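Local coordinates for translation initiation factor eIF2b-like protein (PDB 4ZEM) that forms the beta subunit of eIF2B, a decameric complex that probably promotes guanine nucleotide exchange during translation initiation, at residues Ser27-Ser30 with Leu31-Leu34; Gln199-Lys202 with Thr203-Arg206. All coordinates share one frame; numbering follows the deposited sequence. Where two conformers were deposited one is given.

How the contacts relate
Both contacts are local, each joining neighbouring residues of one chain, and they sit in different parts of the subunit. Contact 1 lies within helix 24-37, among the packed N-terminal helices. Contact 2 lies farther along the chain, where a short loop carries strand 194-198 of the mixed sheet into helix 202-214. Their centres are about 27 Å apart and their nearest atoms about 17 Å, so neither touches the other. The first shows the middle of a helix, with regular backbone bonds and apolar side chains turned to neighbouring helices; the second shows a helix starting after a strand, with charged side chains on its first turn. Neither is tied to a known ligand site.

Contact 1 (Ser27-Ser30 with Leu31-Leu34)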
ATOM      1  N   SER A  27       8.679  -8.473 -19.532  1.00 66.89           N
ATOM      2  CA  SER A  27       8.672  -7.865 -18.196  1.00 78.28           C
ATOM      3  C   SER A  27       7.439  -8.263 -17.389  1.00 76.12           C
ATOM      4  O   SER A  27       7.545  -8.596 -16.208  1.00 80.04           O
ATOM      5  CB  SER A  27       8.744  -6.337 -18.282  1.00 68.96           C
ATOM      6  OG  SER A  27       9.871  -5.904 -19.022  1.00 71.39           O
ATOM      7  N   ILE A  28       6.277  -8.235 -18.035  1.00 73.08           N
ATOM      8  CA  ILE A  28       5.025  -8.600 -17.382  1.00 73.81           C
ATOM      9  C   ILE A  28       5.085 -10.057 -16.939  1.00 76.40           C
ATOM     10  O   ILE A  28       4.726 -10.385 -15.811  1.00 78.84           O
ATOM     11  CB  ILE A  28       3.802  -8.393 -18.312  1.00 74.86           C
ATOM     12  CG1 ILE A  28       3.707  -6.937 -18.777  1.00 75.29           C
ATOM     13  CG2 ILE A  28       2.513  -8.796 -17.604  1.00 64.60           C
ATOM     14  CD1 ILE A  28       2.531  -6.666 -19.714  1.00 73.30           C
ATOM     15  N   GLU A  29       5.560 -10.925 -17.827  1.00 76.28           N
ATOM     16  CA  GLU A  29       5.632 -12.356 -17.540  1.00 84.82           C
ATOM     17  C   GLU A  29       6.652 -12.706 -16.453  1.00 84.98           C
ATOM     18  O   GLU A  29       6.429 -13.621 -15.662  1.00 85.33           O
ATOM     19  CB  GLU A  29       5.955 -13.135 -18.814  1.00 93.10           C
ATOM     20  CG  GLU A  29       5.539 -14.592 -18.748  1.00108.37           C
ATOM     21  CD  GLU A  29       4.090 -14.762 -18.325  1.00112.42           C
ATOM     22  OE1 GLU A  29       3.819 -15.625 -17.462  1.00113.49           O
ATOM     23  OE2 GLU A  29       3.222 -14.040 -18.861  1.00111.00           O
ATOM     24  N   SER A  30       7.773 -11.993 -16.429  1.00 84.40           N
ATOM     25  CA  SER A  30       8.766 -12.170 -15.371  1.00 86.56           C
ATOM     26  C   SER A  30       8.181 -11.794 -14.012  1.00 83.01           C
ATOM     27  O   SER A  30       8.398 -12.489 -13.021  1.00 84.77           O
ATOM     28  CB  SER A  30      10.024 -11.345 -15.649  1.00 85.95           C
ATOM     29  OG  SER A  30      10.378 -11.389 -17.018  1.00 97.84           O
ATOM     30  N   LEU A  31       7.452 -10.682 -13.965  1.00 78.22           N
ATOM     31  CA  LEU A  31       6.831 -10.246 -12.720  1.00 77.67           C
ATOM     32  C   LEU A  31       5.766 -11.244 -12.272  1.00 79.86           C
ATOM     33  O   LEU A  31       5.658 -11.546 -11.084  1.00 77.07           O
ATOM     34  CB  LEU A  31       6.214  -8.853 -12.870  1.00 64.88           C
ATOM     35  CG  LEU A  31       5.698  -8.202 -11.581  1.00 62.45           C
ATOM     36  CD1 LEU A  31       6.666  -8.419 -10.423  1.00 57.05           C
ATOM     37  CD2 LEU A  31       5.405  -6.720 -11.778  1.00 56.17           C
ATOM     38  N   ILE A  32       4.996 -11.762 -13.228  1.00 81.18           N
ATOM     39  CA  ILE A  32       3.975 -12.765 -12.933  1.00 77.75           C
ATOM     40  C   ILE A  32       4.640 -13.967 -12.283  1.00 84.01           C
ATOM     41  O   ILE A  32       4.135 -14.526 -11.310  1.00 91.44           O
ATOM     42  CB  ILE A  32       3.219 -13.218 -14.206  1.00 75.91           C
ATOM     43  CG1 ILE A  32       2.387 -12.075 -14.784  1.00 76.03           C
ATOM     44  CG2 ILE A  32       2.308 -14.399 -13.904  1.00 67.51           C
ATOM     45  CD1 ILE A  32       1.163 -11.759 -13.975  1.00 81.87           C
ATOM     46  N   PHE A  33       5.799 -14.335 -12.816  1.00 83.34           N
ATOM     47  CA  PHE A  33       6.575 -15.449 -12.294  1.00 92.32           C
ATOM     48  C   PHE A  33       7.014 -15.188 -10.854  1.00 86.33           C
ATOM     49  O   PHE A  33       6.934 -16.074 -10.003  1.00 85.91           O
ATOM     50  CB  PHE A  33       7.788 -15.710 -13.189  1.00 93.52           C
ATOM     51  CG  PHE A  33       8.649 -16.848 -12.731  1.00102.20           C
ATOM     52  CD1 PHE A  33       8.254 -18.158 -12.938  1.00110.38           C
ATOM     53  CD2 PHE A  33       9.860 -16.610 -12.100  1.00105.38           C
ATOM     54  CE1 PHE A  33       9.047 -19.209 -12.520  1.00116.56           C
ATOM     55  CE2 PHE A  33      10.657 -17.656 -11.678  1.00110.44           C
ATOM     56  CZ  PHE A  33      10.250 -18.957 -11.890  1.00115.16           C
ATOM     57  N   LEU A  34       7.479 -13.970 -10.588  1.00 82.04           N
ATOM     58  CA  LEU A  34       7.934 -13.594  -9.249  1.00 82.81           C
ATOM     59  C   LEU A  34       6.794 -13.618  -8.234  1.00 80.79           C
ATOM     60  O   LEU A  34       6.977 -14.057  -7.097  1.00 83.44           O
ATOM     61  CB  LEU A  34       8.596 -12.213  -9.269  1.00 75.66           C
ATOM     62  CG  LEU A  34       9.889 -12.114 -10.080  1.00 74.88           C
ATOM     63  CD1 LEU A  34      10.420 -10.692 -10.100  1.00 68.47           C
ATOM     64  CD2 LEU A  34      10.933 -13.062  -9.513  1.00 73.46           C
TER
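Helix 24-37 of the N-terminal helical region makes two successive turns here, and Ser27-Ser30 is joined to Leu31-Leu34 by four i to i+4 backbone hydrogen bonds. Leu31 N donates to Ser27 O, Ile32 N to Ile28 O, Phe33 N to Glu29 O and Leu34 N to Ser30 O, all at 2.9 to 3.1 Å. Ser27 O also receives Trp15 NE1 of helix 12-18, so two donors hold this carbonyl. Ile32 carries the side-chain contact with both of its branches. CG1 lies beside the residue's own backbone N (chi1 -67°), which turns it back toward the previous turn, where Ile28 O is its nearest neighbour and Ile28 CG2 stands farther off, 4.3 Å from Ile32 CG1. CG2, the other branch, passes Glu29 OE1 at 4.1 Å, the two side chains crossing at a slant in a plain van der Waals touch. The charge of Glu29 is met instead by Arg78 of helix 65-82, which bridges to OE2, while Ser30 OG bonds back to Ala26 O and Ser27 OG to Ser23 O. Leu31 packs on Trp15, Leu52 and Leu79, and Leu34 touches Trp15 as well. The chemistry is therefore divided: the serine hydroxyls are satisfied by carbonyls one turn earlier, and the leucine and isoleucine side chains are left to join helix 24-37 to its neighbours through apolar contact.

Contact 2 (Gln199-Lys202 with Thr203-Arg206); sequences QPSK and TVER
With CG beside its own backbone N (chi1 -67°) and an extended chain beyond it, Glu205 reaches back along the first turn, while Lys202, bent about CB-CG (chi2 -67°), swings across to meet it. Lys202 NZ comes to 3.8 Å from Glu205 OE1, a long salt bridge. The lysine's CE lies almost equally near, 3.9 Å from Glu205 OE1, so the oxygen sits alongside the end of the chain. Two backbone bonds fix the turn beneath: Glu205 N donates to Ser201 O at 2.9 Å, in the carbonyl plane, and Arg206 N to Lys202 O at 2.9 Å. Val204 CG1 lies 3.7 Å from Pro200 CB; the valine's CG2 meets Ser201 OG at 3.7 Å. An alanine in place of Glu205 would probably leave Lys202 NZ without its nearby carboxylate and its chain freer to turn toward solvent. Lying in the first turn, the carboxylate would probably be stabilised by the positive end of the helix dipole. In the conformer given, Arg206 reaches another acid, Asp178, whose carboxylate also takes a hydrogen bond from Thr203 OG1. Pro200 and Glu205 both touch Leu239 of helix 237-246. Ser201 stands at the N-cap, and the whole segment is the strand-to-helix junction of a beta-alpha-beta crossover: strand 194-198 leads through helix 202-214 to the parallel strand 218-222, as in Rossmann-like folds.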
ATOM      1  N   GLN A 199       3.154  -8.804  16.130  1.00 49.36           N
ATOM      2  CA  GLN A 199       3.841  -9.222  14.900  1.00 52.04           C
ATOM      3  C   GLN A 199       4.267  -8.065  14.001  1.00 43.84           C
ATOM      4  O   GLN A 199       3.790  -7.958  12.876  1.00 52.45           O
ATOM      5  CB  GLN A 199       2.963 -10.178  14.092  1.00 49.66           C
ATOM      6  CG  GLN A 199       2.576 -11.447  14.819  1.00 62.39           C
ATOM      7  CD  GLN A 199       2.344 -12.596  13.858  1.00 72.59           C
ATOM      8  OE1 GLN A 199       2.669 -12.501  12.675  1.00 76.13           O
ATOM      9  NE2 GLN A 199       1.792 -13.693  14.363  1.00 80.62           N
ATOM     10  N   PRO A 200       5.158  -7.194  14.500  1.00 49.14           N
ATOM     11  CA  PRO A 200       5.532  -5.990  13.750  1.00 51.75           C
ATOM     12  C   PRO A 200       6.117  -6.260  12.361  1.00 44.69           C
ATOM     13  O   PRO A 200       7.005  -7.096  12.194  1.00 48.48           O
ATOM     14  CB  PRO A 200       6.581  -5.324  14.658  1.00 48.32           C
ATOM     15  CG  PRO A 200       7.078  -6.402  15.539  1.00 46.45           C
ATOM     16  CD  PRO A 200       5.904  -7.304  15.767  1.00 48.79           C
ATOM     17  N   SER A 201       5.601  -5.530  11.376  1.00 47.09           N
ATOM     18  CA  SER A 201       6.120  -5.538  10.010  1.00 37.45           C
ATOM     19  C   SER A 201       7.220  -4.487   9.865  1.00 43.06           C
ATOM     20  O   SER A 201       7.566  -3.820  10.840  1.00 53.98           O
ATOM     21  CB  SER A 201       4.991  -5.252   9.021  1.00 48.77           C
ATOM     22  OG  SER A 201       4.325  -4.040   9.359  1.00 52.04           O
ATOM     23  N   LYS A 202       7.756  -4.326   8.656  1.00 44.00           N
ATOM     24  CA  LYS A 202       8.772  -3.300   8.412  1.00 47.52           C
ATOM     25  C   LYS A 202       8.293  -1.893   8.719  1.00 41.87           C
ATOM     26  O   LYS A 202       9.053  -1.075   9.237  1.00 46.87           O
ATOM     27  CB  LYS A 202       9.268  -3.354   6.968  1.00 55.68           C
ATOM     28  CG  LYS A 202      10.424  -4.298   6.748  1.00 78.30           C
ATOM     29  CD  LYS A 202      11.642  -3.746   7.484  1.00 89.29           C
ATOM     30  CE  LYS A 202      12.839  -4.671   7.405  1.00102.40           C
ATOM     31  NZ  LYS A 202      14.055  -4.012   7.958  1.00110.32           N
ATOM     32  N   THR A 203       7.036  -1.616   8.396  1.00 29.89           N
ATOM     33  CA  THR A 203       6.455  -0.309   8.654  1.00 41.03           C
ATOM     34  C   THR A 203       6.432  -0.013  10.151  1.00 38.25           C
ATOM     35  O   THR A 203       6.774   1.088  10.572  1.00 40.64           O
ATOM     36  CB  THR A 203       5.035  -0.214   8.082  1.00 35.39           C
ATOM     37  OG1 THR A 203       5.095  -0.386   6.666  1.00 47.35           O
ATOM     38  CG2 THR A 203       4.419   1.148   8.393  1.00 30.98           C
ATOM     39  N   VAL A 204       6.047  -1.006  10.948  1.00 37.72           N
ATOM     40  CA  VAL A 204       6.018  -0.853  12.395  1.00 40.42           C
ATOM     41  C   VAL A 204       7.440  -0.713  12.948  1.00 41.23           C
ATOM     42  O   VAL A 204       7.695   0.100  13.843  1.00 36.96           O
ATOM     43  CB  VAL A 204       5.316  -2.047  13.079  1.00 42.08           C
ATOM     44  CG1 VAL A 204       5.327  -1.873  14.592  1.00 34.56           C
ATOM     45  CG2 VAL A 204       3.891  -2.183  12.572  1.00 37.55           C
ATOM     46  N   GLU A 205       8.367  -1.489  12.399  1.00 38.25           N
ATOM     47  CA  GLU A 205       9.754  -1.420  12.835  1.00 37.40           C
ATOM     48  C   GLU A 205      10.323  -0.018  12.609  1.00 43.58           C
ATOM     49  O   GLU A 205      10.957   0.544  13.499  1.00 48.62           O
ATOM     50  CB  GLU A 205      10.605  -2.468  12.110  1.00 32.47           C
ATOM     51  CG  GLU A 205      10.259  -3.917  12.470  1.00 55.65           C
ATOM     52  CD  GLU A 205      11.182  -4.935  11.807  1.00 78.11           C
ATOM     53  OE1 GLU A 205      12.254  -4.534  11.301  1.00 96.77           O
ATOM     54  OE2 GLU A 205      10.828  -6.135  11.779  1.00 78.42           O
ATOM     55  N   ARG A 206      10.082   0.550  11.432  0.55 40.94           N
ATOM     56  CA  ARG A 206      10.592   1.881  11.127  0.55 39.51           C
ATOM     57  C   ARG A 206       9.930   2.926  12.023  0.55 39.85           C
ATOM     58  O   ARG A 206      10.560   3.913  12.408  0.55 40.13           O
ATOM     59  CB  ARG A 206      10.382   2.219   9.648  0.55 40.97           C
ATOM     60  CG  ARG A 206      11.171   1.321   8.695  0.55 48.78           C
ATOM     61  CD  ARG A 206      11.305   1.949   7.316  0.55 55.51           C
ATOM     62  NE  ARG A 206      12.000   1.079   6.370  0.55 56.92           N
ATOM     63  CZ  ARG A 206      11.411   0.457   5.351  0.55 57.80           C
ATOM     64  NH1 ARG A 206      12.122  -0.315   4.540  0.55 51.63           N
ATOM     65  NH2 ARG A 206      10.112   0.610   5.134  0.55 31.59           N
TER